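Side-chain contacts in peptidase S8 and S53, subtilisin, kexin, sedolisin (PDB 4KG7), which is a mycosin, a subtilisin-like serine protease of the type VII (ESX-3) secretion system that probably cleaves peptide bonds: residues Ala14-Thr19 with Gln192-Ala197; Ile133-Pro138 with Ala155-Thr160; Asp207-Ala212 with Leu331-Phe336; Pro231-Thr236 with Pro359-Gly364; Ser302-Leu305 with Arg311-Pro314. All blocks are in the same frame, centred on the assembly; numbering follows the deposited sequence. Where two conformers were deposited one is given.

Contact 1: Ala14-Thr19 with Gln192-Ala197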
# COMPACT_ATOMS: atom_id res chain seq x y z
N ALA A 14 5.58 -15.83 -18.53
CA ALA A 14 4.15 -15.61 -18.35
C ALA A 14 3.80 -15.11 -16.95
O ALA A 14 4.52 -15.39 -16.00
CB ALA A 14 3.37 -16.88 -18.64
N PRO A 15 2.71 -14.36 -16.82
CA PRO A 15 2.25 -14.11 -15.46
C PRO A 15 1.86 -15.43 -14.79
O PRO A 15 1.53 -16.40 -15.49
CB PRO A 15 1.06 -13.17 -15.64
CG PRO A 15 0.66 -13.26 -17.05
CD PRO A 15 1.80 -13.81 -17.84
N PRO A 16 1.92 -15.47 -13.45
CA PRO A 16 1.46 -16.66 -12.77
C PRO A 16 -0.07 -16.72 -12.77
O PRO A 16 -0.72 -15.71 -13.05
CB PRO A 16 2.00 -16.45 -11.35
CG PRO A 16 1.87 -14.98 -11.18
CD PRO A 16 2.20 -14.37 -12.50
N PRO A 17 -0.63 -17.90 -12.44
CA PRO A 17 -2.05 -17.98 -12.07
C PRO A 17 -2.35 -17.20 -10.78
O PRO A 17 -1.44 -16.89 -10.00
CB PRO A 17 -2.25 -19.48 -11.86
CG PRO A 17 -0.94 -19.97 -11.39
CD PRO A 17 0.07 -19.16 -12.16
N GLY A 18 -3.62 -16.87 -10.56
CA GLY A 18 -4.07 -16.21 -9.34
C GLY A 18 -4.55 -17.15 -8.22
O GLY A 18 -5.22 -16.72 -7.31
N THR A 19 -4.17 -18.41 -8.28
CA THR A 19 -4.46 -19.40 -7.27
C THR A 19 -4.07 -18.87 -5.92
O THR A 19 -3.02 -18.23 -5.77
CB THR A 19 -3.61 -20.68 -7.55
OG1 THR A 19 -3.78 -21.06 -8.92
CG2 THR A 19 -3.97 -21.86 -6.65
N GLN A 192 13.03 -11.33 -10.67
CA GLN A 192 11.63 -11.14 -10.32
C GLN A 192 10.78 -11.14 -11.57
O GLN A 192 9.74 -10.45 -11.62
CB GLN A 192 11.44 -9.82 -9.60
CG GLN A 192 12.18 -9.74 -8.29
CD GLN A 192 11.95 -8.42 -7.59
OE1 GLN A 192 11.01 -7.69 -7.90
NE2 GLN A 192 12.82 -8.12 -6.62
N SER A 193 11.17 -11.91 -12.57
CA SER A 193 10.42 -11.92 -13.83
C SER A 193 8.93 -12.27 -13.65
O SER A 193 8.08 -11.72 -14.33
CB SER A 193 11.07 -12.87 -14.84
OG SER A 193 11.23 -14.16 -14.27
N VAL A 194 8.61 -13.20 -12.76
CA VAL A 194 7.22 -13.61 -12.57
C VAL A 194 6.41 -12.48 -11.93
O VAL A 194 5.27 -12.19 -12.32
CB VAL A 194 7.10 -14.93 -11.78
CG1 VAL A 194 5.63 -15.27 -11.51
CG2 VAL A 194 7.74 -16.04 -12.60
N LEU A 195 6.98 -11.84 -10.92
CA LEU A 195 6.31 -10.69 -10.29
C LEU A 195 6.14 -9.54 -11.29
O LEU A 195 5.07 -8.92 -11.37
CB LEU A 195 7.11 -10.23 -9.05
CG LEU A 195 6.54 -9.00 -8.30
CD1 LEU A 195 5.11 -9.20 -7.80
CD2 LEU A 195 7.45 -8.63 -7.14
N GLY A 196 7.21 -9.23 -12.02
CA GLY A 196 7.10 -8.25 -13.07
C GLY A 196 5.98 -8.57 -14.05
O GLY A 196 5.19 -7.70 -14.41
N ALA A 197 5.90 -9.82 -14.46
CA ALA A 197 4.86 -10.25 -15.40
C ALA A 197 3.47 -10.04 -14.82
O ALA A 197 2.54 -9.62 -15.51
CB ALA A 197 5.05 -11.69 -15.81

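Contact 2: Ile133-Pro138 with Ala155-Thr160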
# COMPACT_ATOMS: atom_id res chain seq x y z
N ILE A 133 -7.39 -9.65 0.32
CA ILE A 133 -6.56 -10.83 0.03
C ILE A 133 -5.46 -10.84 1.08
O ILE A 133 -4.63 -9.92 1.13
CB ILE A 133 -5.93 -10.74 -1.38
CG1 ILE A 133 -7.02 -10.71 -2.45
CG2 ILE A 133 -5.00 -11.93 -1.63
CD1 ILE A 133 -6.48 -10.37 -3.83
N ARG A 134 -5.45 -11.84 1.94
CA ARG A 134 -4.38 -11.92 2.91
C ARG A 134 -3.16 -12.55 2.24
O ARG A 134 -3.12 -13.74 1.99
CB ARG A 134 -4.73 -12.70 4.20
CG ARG A 134 -3.52 -12.73 5.15
CD ARG A 134 -3.83 -13.12 6.57
NE ARG A 134 -4.21 -14.52 6.70
CZ ARG A 134 -4.42 -15.12 7.87
NH1 ARG A 134 -4.23 -14.46 9.00
NH2 ARG A 134 -4.79 -16.40 7.89
N GLN A 135 -2.17 -11.73 1.96
CA GLN A 135 -0.96 -12.16 1.27
C GLN A 135 0.20 -12.42 2.19
O GLN A 135 1.13 -13.16 1.83
CB GLN A 135 -0.61 -11.12 0.17
CG GLN A 135 0.64 -11.42 -0.64
CD GLN A 135 1.91 -10.83 -0.04
OE1 GLN A 135 1.87 -9.87 0.74
NE2 GLN A 135 3.05 -11.43 -0.36
N ASN A 136 0.17 -11.83 3.38
CA ASN A 136 1.25 -12.08 4.33
C ASN A 136 0.88 -11.79 5.75
O ASN A 136 -0.12 -11.12 6.02
CB ASN A 136 2.52 -11.32 3.96
CG ASN A 136 3.81 -12.11 4.32
OD1 ASN A 136 3.85 -13.13 5.10
ND2 ASN A 136 4.91 -11.63 3.73
N SER A 137 1.65 -12.34 6.66
CA SER A 137 1.52 -12.03 8.09
C SER A 137 2.81 -12.42 8.76
O SER A 137 3.23 -13.56 8.62
CB SER A 137 0.39 -12.79 8.75
OG SER A 137 0.52 -12.66 10.19
N PRO A 138 3.44 -11.48 9.48
CA PRO A 138 4.63 -11.86 10.27
C PRO A 138 4.33 -12.70 11.48
O PRO A 138 5.29 -13.13 12.17
CB PRO A 138 5.20 -10.52 10.72
CG PRO A 138 4.10 -9.57 10.65
CD PRO A 138 3.12 -10.05 9.61
N ALA A 155 11.86 -14.28 -1.26
CA ALA A 155 11.48 -15.02 -2.46
C ALA A 155 10.08 -15.57 -2.27
O ALA A 155 9.26 -15.50 -3.18
CB ALA A 155 12.45 -16.14 -2.73
N SER A 156 9.81 -16.09 -1.07
CA SER A 156 8.48 -16.64 -0.75
C SER A 156 7.41 -15.55 -0.84
O SER A 156 6.27 -15.77 -1.31
CB SER A 156 8.49 -17.29 0.65
OG SER A 156 7.17 -17.57 1.09
N ASP A 157 7.76 -14.38 -0.37
CA ASP A 157 6.84 -13.25 -0.37
C ASP A 157 6.54 -12.78 -1.79
O ASP A 157 5.42 -12.42 -2.12
CB ASP A 157 7.42 -12.12 0.43
CG ASP A 157 6.40 -11.10 0.73
OD1 ASP A 157 5.50 -11.39 1.57
OD2 ASP A 157 6.48 -10.01 0.13
N ALA A 158 7.56 -12.76 -2.64
CA ALA A 158 7.34 -12.34 -4.03
C ALA A 158 6.43 -13.33 -4.74
O ALA A 158 5.68 -12.97 -5.64
CB ALA A 158 8.66 -12.21 -4.77
N GLU A 159 6.57 -14.61 -4.39
CA GLU A 159 5.86 -15.68 -5.08
C GLU A 159 4.37 -15.54 -4.79
O GLU A 159 3.55 -15.64 -5.70
CB GLU A 159 6.41 -17.04 -4.64
CG GLU A 159 5.92 -18.24 -5.45
CD GLU A 159 4.51 -18.70 -5.09
OE1 GLU A 159 4.10 -18.62 -3.91
OE2 GLU A 159 3.83 -19.22 -6.00
N THR A 160 3.99 -15.28 -3.54
CA THR A 160 2.58 -15.08 -3.25
C THR A 160 2.09 -13.72 -3.72
O THR A 160 0.94 -13.60 -4.16
CB THR A 160 2.27 -15.23 -1.76
OG1 THR A 160 3.07 -14.30 -1.02
CG2 THR A 160 2.53 -16.64 -1.29
O HOH W 1 3.31 -14.77 1.65
O HOH W 2 4.42 -8.92 1.49

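Contact 3: Asp207-Ala212 with Leu331-Phe336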
# COMPACT_ATOMS: atom_id res chain seq x y z
N ASP A 207 -5.77 -3.21 -16.64
CA ASP A 207 -5.99 -1.77 -16.50
C ASP A 207 -6.20 -1.34 -15.06
O ASP A 207 -6.95 -0.39 -14.79
CB ASP A 207 -7.18 -1.30 -17.36
CG ASP A 207 -7.26 0.23 -17.49
OD1 ASP A 207 -6.22 0.86 -17.77
OD2 ASP A 207 -8.37 0.78 -17.34
N ALA A 208 -5.50 -1.99 -14.12
CA ALA A 208 -5.60 -1.62 -12.70
C ALA A 208 -4.54 -0.62 -12.31
O ALA A 208 -3.39 -0.75 -12.73
CB ALA A 208 -5.49 -2.86 -11.83
N VAL A 209 -4.92 0.37 -11.50
CA VAL A 209 -3.95 1.24 -10.86
C VAL A 209 -3.39 0.51 -9.63
O VAL A 209 -4.12 0.18 -8.70
CB VAL A 209 -4.61 2.56 -10.40
CG1 VAL A 209 -3.61 3.39 -9.60
CG2 VAL A 209 -5.07 3.35 -11.61
N ILE A 210 -2.08 0.28 -9.65
CA ILE A 210 -1.42 -0.45 -8.58
C ILE A 210 -0.63 0.56 -7.76
O ILE A 210 0.19 1.30 -8.29
CB ILE A 210 -0.47 -1.54 -9.10
CG1 ILE A 210 -1.17 -2.51 -10.08
CG2 ILE A 210 0.17 -2.32 -7.95
CD1 ILE A 210 -0.20 -3.42 -10.80
N VAL A 211 -0.90 0.58 -6.48
CA VAL A 211 -0.31 1.52 -5.54
C VAL A 211 0.43 0.72 -4.48
O VAL A 211 -0.13 -0.19 -3.89
CB VAL A 211 -1.42 2.38 -4.85
CG1 VAL A 211 -0.85 3.38 -3.87
CG2 VAL A 211 -2.27 3.09 -5.88
N ALA A 212 1.69 1.11 -4.23
CA ALA A 212 2.55 0.41 -3.27
C ALA A 212 3.22 1.37 -2.31
O ALA A 212 3.67 2.45 -2.71
CB ALA A 212 3.61 -0.41 -4.03
N LEU A 331 -11.45 7.56 -5.92
CA LEU A 331 -12.25 8.77 -6.18
C LEU A 331 -12.14 9.17 -7.65
O LEU A 331 -13.13 9.50 -8.32
CB LEU A 331 -11.82 9.93 -5.30
CG LEU A 331 -12.05 9.76 -3.80
CD1 LEU A 331 -11.78 11.08 -3.08
CD2 LEU A 331 -13.42 9.18 -3.45
N VAL A 332 -10.91 9.21 -8.14
CA VAL A 332 -10.62 9.68 -9.50
C VAL A 332 -11.25 8.74 -10.52
O VAL A 332 -11.84 9.18 -11.49
CB VAL A 332 -9.10 9.85 -9.72
CG1 VAL A 332 -8.78 10.06 -11.20
CG2 VAL A 332 -8.58 11.03 -8.90
N ARG A 333 -11.11 7.42 -10.32
CA ARG A 333 -11.69 6.48 -11.28
C ARG A 333 -13.20 6.48 -11.28
O ARG A 333 -13.80 6.22 -12.33
CB ARG A 333 -11.17 5.06 -11.06
CG ARG A 333 -9.66 4.95 -11.10
CD ARG A 333 -9.23 3.59 -11.59
NE ARG A 333 -9.27 3.53 -13.05
CZ ARG A 333 -8.73 2.55 -13.76
NH1 ARG A 333 -8.21 1.48 -13.16
NH2 ARG A 333 -8.75 2.60 -15.07
N SER A 334 -13.83 6.80 -10.15
CA SER A 334 -15.28 6.92 -10.10
C SER A 334 -15.74 8.16 -10.87
O SER A 334 -16.71 8.09 -11.61
CB SER A 334 -15.76 6.98 -8.66
OG SER A 334 -17.16 7.13 -8.57
N LYS A 335 -15.07 9.28 -10.67
CA LYS A 335 -15.46 10.52 -11.34
C LYS A 335 -15.17 10.47 -12.83
O LYS A 335 -15.97 10.98 -13.64
CB LYS A 335 -14.77 11.73 -10.73
CG LYS A 335 -15.18 12.99 -11.48
CD LYS A 335 -14.94 14.28 -10.75
CE LYS A 335 -15.40 15.42 -11.63
NZ LYS A 335 -14.91 16.74 -11.15
N PHE A 336 -14.05 9.84 -13.19
CA PHE A 336 -13.62 9.76 -14.58
C PHE A 336 -13.45 8.29 -14.95
O PHE A 336 -12.33 7.78 -15.07
CB PHE A 336 -12.31 10.50 -14.76
CG PHE A 336 -12.35 11.95 -14.37
CD1 PHE A 336 -12.99 12.88 -15.15
CD2 PHE A 336 -11.70 12.37 -13.23
CE1 PHE A 336 -13.03 14.21 -14.76
CE2 PHE A 336 -11.70 13.70 -12.87
CZ PHE A 336 -12.36 14.62 -13.63

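Contact 4: Pro231-Thr236 with Pro359-Gly364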
# COMPACT_ATOMS: atom_id res chain seq x y z
N PRO A 231 20.84 6.53 -2.07
CA PRO A 231 21.40 7.86 -2.32
C PRO A 231 20.51 8.68 -3.22
O PRO A 231 19.85 8.16 -4.13
CB PRO A 231 22.75 7.59 -3.00
CG PRO A 231 23.03 6.15 -2.77
CD PRO A 231 21.76 5.44 -2.47
N LEU A 232 20.46 9.98 -2.96
CA LEU A 232 19.58 10.88 -3.66
C LEU A 232 20.12 11.20 -5.06
O LEU A 232 21.27 10.87 -5.37
CB LEU A 232 19.43 12.16 -2.83
CG LEU A 232 18.84 11.94 -1.43
CD1 LEU A 232 18.80 13.29 -0.75
CD2 LEU A 232 17.46 11.32 -1.50
N PRO A 233 19.30 11.84 -5.90
CA PRO A 233 19.72 12.24 -7.24
C PRO A 233 21.10 12.91 -7.22
O PRO A 233 21.37 13.73 -6.34
CB PRO A 233 18.61 13.22 -7.64
CG PRO A 233 17.39 12.58 -7.05
CD PRO A 233 17.89 12.22 -5.66
N SER A 234 21.97 12.54 -8.17
CA SER A 234 23.39 12.94 -8.14
C SER A 234 23.93 13.55 -9.45
O SER A 234 25.15 13.74 -9.62
CB SER A 234 24.25 11.72 -7.77
OG SER A 234 24.03 10.67 -8.68
N GLY A 235 23.02 13.87 -10.37
CA GLY A 235 23.40 14.49 -11.63
C GLY A 235 24.11 13.61 -12.64
O GLY A 235 24.82 14.12 -13.52
N THR A 236 23.92 12.29 -12.55
CA THR A 236 24.52 11.36 -13.51
C THR A 236 23.80 11.49 -14.85
O THR A 236 22.59 11.38 -14.90
CB THR A 236 24.37 9.90 -13.04
OG1 THR A 236 24.99 9.75 -11.75
CG2 THR A 236 25.01 8.93 -14.04
N PRO A 359 11.16 15.30 -9.68
CA PRO A 359 10.67 14.40 -8.64
C PRO A 359 11.68 14.17 -7.53
O PRO A 359 12.90 14.20 -7.73
CB PRO A 359 10.36 13.10 -9.38
CG PRO A 359 11.26 13.15 -10.58
CD PRO A 359 11.31 14.60 -10.97
N SER A 360 11.15 14.04 -6.33
CA SER A 360 11.92 13.77 -5.14
C SER A 360 12.03 12.26 -4.97
O SER A 360 11.07 11.55 -5.21
CB SER A 360 11.13 14.33 -3.96
OG SER A 360 11.61 13.83 -2.72
N ASN A 361 13.19 11.77 -4.55
CA ASN A 361 13.29 10.36 -4.22
C ASN A 361 12.67 10.03 -2.86
O ASN A 361 12.55 8.87 -2.48
CB ASN A 361 14.74 9.88 -4.31
CG ASN A 361 15.20 9.66 -5.75
OD1 ASN A 361 14.52 10.02 -6.73
ND2 ASN A 361 16.36 9.04 -5.88
N LEU A 362 12.28 11.07 -2.11
CA LEU A 362 11.54 10.85 -0.87
C LEU A 362 10.02 10.82 -1.11
O LEU A 362 9.32 9.97 -0.61
CB LEU A 362 11.90 11.94 0.16
CG LEU A 362 13.33 11.95 0.66
CD1 LEU A 362 13.53 13.25 1.43
CD2 LEU A 362 13.65 10.73 1.51
N ILE A 363 9.52 11.78 -1.88
CA ILE A 363 8.08 11.98 -2.00
C ILE A 363 7.57 12.10 -3.44
O ILE A 363 6.40 12.42 -3.67
CB ILE A 363 7.58 13.15 -1.11
CG1 ILE A 363 8.20 14.46 -1.55
CG2 ILE A 363 7.85 12.83 0.36
CD1 ILE A 363 7.61 15.67 -0.83
N GLY A 364 8.44 11.83 -4.42
CA GLY A 364 8.00 11.82 -5.82
C GLY A 364 7.52 13.20 -6.22
O GLY A 364 8.24 14.19 -6.00
O HOH W 3 17.23 7.47 -3.59

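Contact 5: Ser302-Leu305 with Arg311-Pro314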
# COMPACT_ATOMS: atom_id res chain seq x y z
N SER A 302 -9.04 3.15 16.08
CA SER A 302 -7.76 2.92 16.78
C SER A 302 -6.65 3.72 16.15
O SER A 302 -6.75 4.21 15.03
CB SER A 302 -7.38 1.44 16.75
OG SER A 302 -7.29 1.05 15.39
N ASN A 303 -5.58 3.89 16.90
CA ASN A 303 -4.47 4.75 16.50
C ASN A 303 -3.14 4.33 17.11
O ASN A 303 -2.24 5.14 17.24
CB ASN A 303 -4.81 6.21 16.77
CG ASN A 303 -4.93 6.54 18.24
OD1 ASN A 303 -4.96 5.66 19.07
ND2 ASN A 303 -5.06 7.81 18.56
N ALA A 304 -3.03 3.07 17.50
CA ALA A 304 -1.80 2.59 18.13
C ALA A 304 -1.63 1.10 18.01
O ALA A 304 -2.60 0.37 17.85
CB ALA A 304 -1.74 2.98 19.60
N LEU A 305 -0.37 0.68 18.16
CA LEU A 305 0.04 -0.72 18.26
C LEU A 305 1.05 -0.88 19.35
O LEU A 305 1.76 0.05 19.66
CB LEU A 305 0.78 -1.14 17.01
CG LEU A 305 -0.07 -1.51 15.86
CD1 LEU A 305 0.77 -1.44 14.58
CD2 LEU A 305 -0.60 -2.91 16.10
N ARG A 311 4.39 -1.34 25.15
CA ARG A 311 4.00 0.06 25.20
C ARG A 311 3.41 0.47 23.86
O ARG A 311 3.95 0.12 22.80
CB ARG A 311 5.18 0.95 25.55
CG ARG A 311 5.78 0.64 26.91
CD ARG A 311 4.79 0.73 28.07
NE ARG A 311 4.31 2.09 28.31
CZ ARG A 311 4.99 3.04 28.95
NH1 ARG A 311 6.21 2.79 29.44
NH2 ARG A 311 4.46 4.25 29.11
N LEU A 312 2.33 1.23 23.91
CA LEU A 312 1.66 1.62 22.67
C LEU A 312 2.40 2.75 21.98
O LEU A 312 2.95 3.63 22.64
CB LEU A 312 0.22 2.03 22.94
CG LEU A 312 -0.74 0.90 23.31
CD1 LEU A 312 -2.11 1.50 23.61
CD2 LEU A 312 -0.85 -0.11 22.18
N VAL A 313 2.42 2.69 20.66
CA VAL A 313 3.05 3.70 19.83
C VAL A 313 2.08 4.04 18.70
O VAL A 313 1.26 3.20 18.30
CB VAL A 313 4.40 3.24 19.27
CG1 VAL A 313 5.38 2.98 20.40
CG2 VAL A 313 4.23 2.00 18.39
N PRO A 314 2.19 5.27 18.16
CA PRO A 314 1.26 5.65 17.08
C PRO A 314 1.45 4.81 15.83
O PRO A 314 2.50 4.16 15.63
CB PRO A 314 1.61 7.13 16.82
CG PRO A 314 2.27 7.59 18.05
CD PRO A 314 3.01 6.40 18.59

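Contact 1: Ala14-Thr19 with Gln192-Ala197
Pro-16 and Val-194 make the closest side-chain meeting between the proline-rich segment 14-19 and the first turn of helix 193-205. One branch of the valine does the work: CG1 lies 3.7 Å from Pro-16 CD and is almost as near to CB and CG of the same ring, so a single methyl rests on three ring carbons. It gets there because CG1 is anti to the backbone N of Val-194 (chi1 175°). The two side chains cross at a slant, and Pro-16 CD also comes within 3.8 Å of Val-194 O.

The second group of contacts sets side chain against backbone. Ala-197 points its methyl at the passing chain, with CB 3.7 Å from Pro-15 N and also 3.7 Å from Ala-14 O. The Pro-15 ring turns less directly inward; its CB stands 3.8 Å from Ala-197 O. Everything here is van der Waals packing, most of it at the surface, between a helix and a proline run with polyproline II-like backbone angles.

The N-terminal segment runs over two helices: Pro-16 touches Ala-162 and Val-166 of helix 150-170 as well as Ala-198, while Leu-195, on another side of its helix, packs on helix 150-170 and on Ile-251 of strand 248-251.

Contact 2: Ile133-Pro138 with Ala155-Thr160
Gln-135 reaches across to helix 150-170 with its amide turned steeply, 73°, against the carboxylate of Asp-157, the two side chains crossing at about a right angle. Its CG is anti to the backbone N (chi1 180°) and the chain then bends at chi2, which brings NE2 up to the helix side chains. There NE2 donates to Thr-160 OG1 at 2.9 Å, with the hydroxyl tilted 25° out of the amide plane. A weak, doubtful bond from NE2 to Asp-157 OD1, 3.1 Å long, may accompany it.

In the subtilisin fold this is the place where parallel strand 129-134 ends and the chain sets off on its crossover to strand 175-178, which lies beyond strand 68-73 in the sheet; helix 150-170 belongs to that connection. Gln-135 also bonds through its backbone to Asp-73, the predicted charge-relay aspartate, whose side chain is about 7 Å from its own.

Asn-136 points its side chain at Asp-157 as well, but the approach of the two groups is modelled too close to interpret. Asp-157 OD2 bonds Thr-182 OG1. One water donates to Gln-135 O at 2.7 Å and is hydrogen-bonded to Thr-160 OG1, also at 2.7 Å.

Contact 3: Asp207-Ala212 with Leu331-Phe336
Asp-207 O takes a nearly straight hydrogen bond from Arg-333 NH1, 2.8 Å long with 172° at the hydrogen. The donor lies in the carbonyl plane, and the oxygen in turn lies close to the plane of the guanidinium. This is the buried seam of the subtilisin alpha/beta fold where the turn leading into parallel strand 209-213 meets the C-terminal end of helix 318-335, the helix that carries Ser-319, a predicted charge-relay residue, in its first turn.

Arg-333 holds Asp-207 end-on, with two nitrogens on two different atoms. While NH1 takes the backbone oxygen, NH2 forms a salt bridge with OD2 at 2.9 Å. The carboxylate and guanidinium planes are 77° apart, and NH2 meets OD2 from above the carboxylate plane. The arginine chain leaves the helix toward the strand, and the bend at chi3 (81°) turns the guanidinium to Asp-207.

Further partners fix the group: NH1 also bonds Arg-174 O and NH2 bonds Leu-339 O, so each terminal nitrogen serves two acceptors, which probably offsets the cost of burying the charge. Asp-207 OD1, for its part, accepts from the backbone N of Ala-341 at the start of helix 341-350, whose N-terminal end would be expected to favour a negative carboxylate.

Val-209 slides past the arginine in the opposite direction, placing CG2 over one guanidinium face, 4.0 Å from NH1.

Contact 4: Pro231-Thr236 with Pro359-Gly364
Asn-361 pushes its side chain against Leu-232 and Pro-233, and nearly all of this contact can be told along it. CB comes first: it lies 4.2 Å from Leu-232 CD2, the two side chains sliding past each other in opposite directions, and 4.1 Å from Pro-233 CD. At CG the amide meets the proline ring, with Pro-233 CD 3.7 Å away and Pro-233 CG a little farther off. With CG anti to the carbonyl carbon of Asn-361 (chi1 -77°), the amide extends toward the opposing loop, where the proline ring comes from the other direction.

The two ends of the amide then share the ring. OD1 approaches Pro-233 CG at 3.9 Å. ND2 comes nearer, 3.5 Å from Pro-233 CD, and it has polar partners as well: it bonds directly to Arg-241 O and donates to a water at 2.9 Å. That water lies 2.8 Å from Pro-231 O, to which it can donate, though other acceptors compete for its protons.

Behind Asn-361 the loop is held together by its own bonds. Ser-360 OG accepts hydrogen bonds from the backbone N of both Leu-362 and Ile-363, an ST turn and ST motif together, and Ser-360 and Gly-364 exchange two backbone bonds. The contact joins the loop ahead of strand 248-251 to the one that follows helix 341-350.

Chemically the join is mixed: aliphatic carbons touch the body of the amide, while its NH2 group ties the loops through Arg-241 and the water, so a buried polar end is satisfied beside an apolar proline ring.

Contact 5: Ser302-Leu305 with Arg311-Pro314
Leu-305 and Val-313 form an antiparallel hydrogen-bonded pair in the beta hairpin of strands 301-306 and 312-314. Leu-305 N donates to Val-313 O at 3.0 Å, and Val-313 N returns the bond to Leu-305 O at 2.9 Å; both are fairly straight, with angles of 161° and 157° at the hydrogen. Their side chains rise from the same face of this small sheet. The Leu-305 side chain stands about 6 Å from that of His-104, a predicted member of the charge relay, consistent with this face turning toward the active site.

Side chains also lean on the opposing backbone. With CG1 of Val-313 anti to its own carbonyl carbon (chi1 -63°), CG2 falls between that carbon and the backbone N, 3.4 Å from Leu-305 O. Leu-312 lays CD2 against the carbonyl of Leu-305, 3.5 Å from Leu-305 C, and its CB meets Ala-304 CB at 4.0 Å. The alpha carbon of Ala-304 comes close to the opposite strand too, in a CA-H...O contact of 3.1 Å with Val-313 O.

Beyond these, a classic beta bulge shapes strand 301-306: Asn-303 and Ala-304 both face Ser-36 of the N-terminal part of the chain. The Asn-303 side chain bonds to that same part, OD1 accepting from Leu-38 N and ND2 bonding Thr-41 OG1. One residue beyond Val-313, Pro-314 CA makes a CA-H...O contact of 3.5 Å with Asn-303 O.

In the fold
Contacts 2 and 3 both reach the seven-stranded parallel sheet, with centres 23 Å apart. Contacts 2 and 5 lie closest to the predicted charge relay: Gln-135 comes about 7 Å from Asp-73 and Leu-305 about 6 Å from His-104, side chain to side chain, while the contacts themselves are about 10 Å apart at their nearest atoms. Contact 1 neighbours contact 2, nearest atoms about 4 Å apart: Pro-16 packs on helix 150-170, which holds segment 155-160. Helix 193-205 of contact 1 is followed in the chain by strand 209-213 of contact 3. Contacts 3 and 4 alternate along the chain, about 10 Å apart at nearest atoms, and contacts 1, 3 and 4 are remote from the catalytic residues.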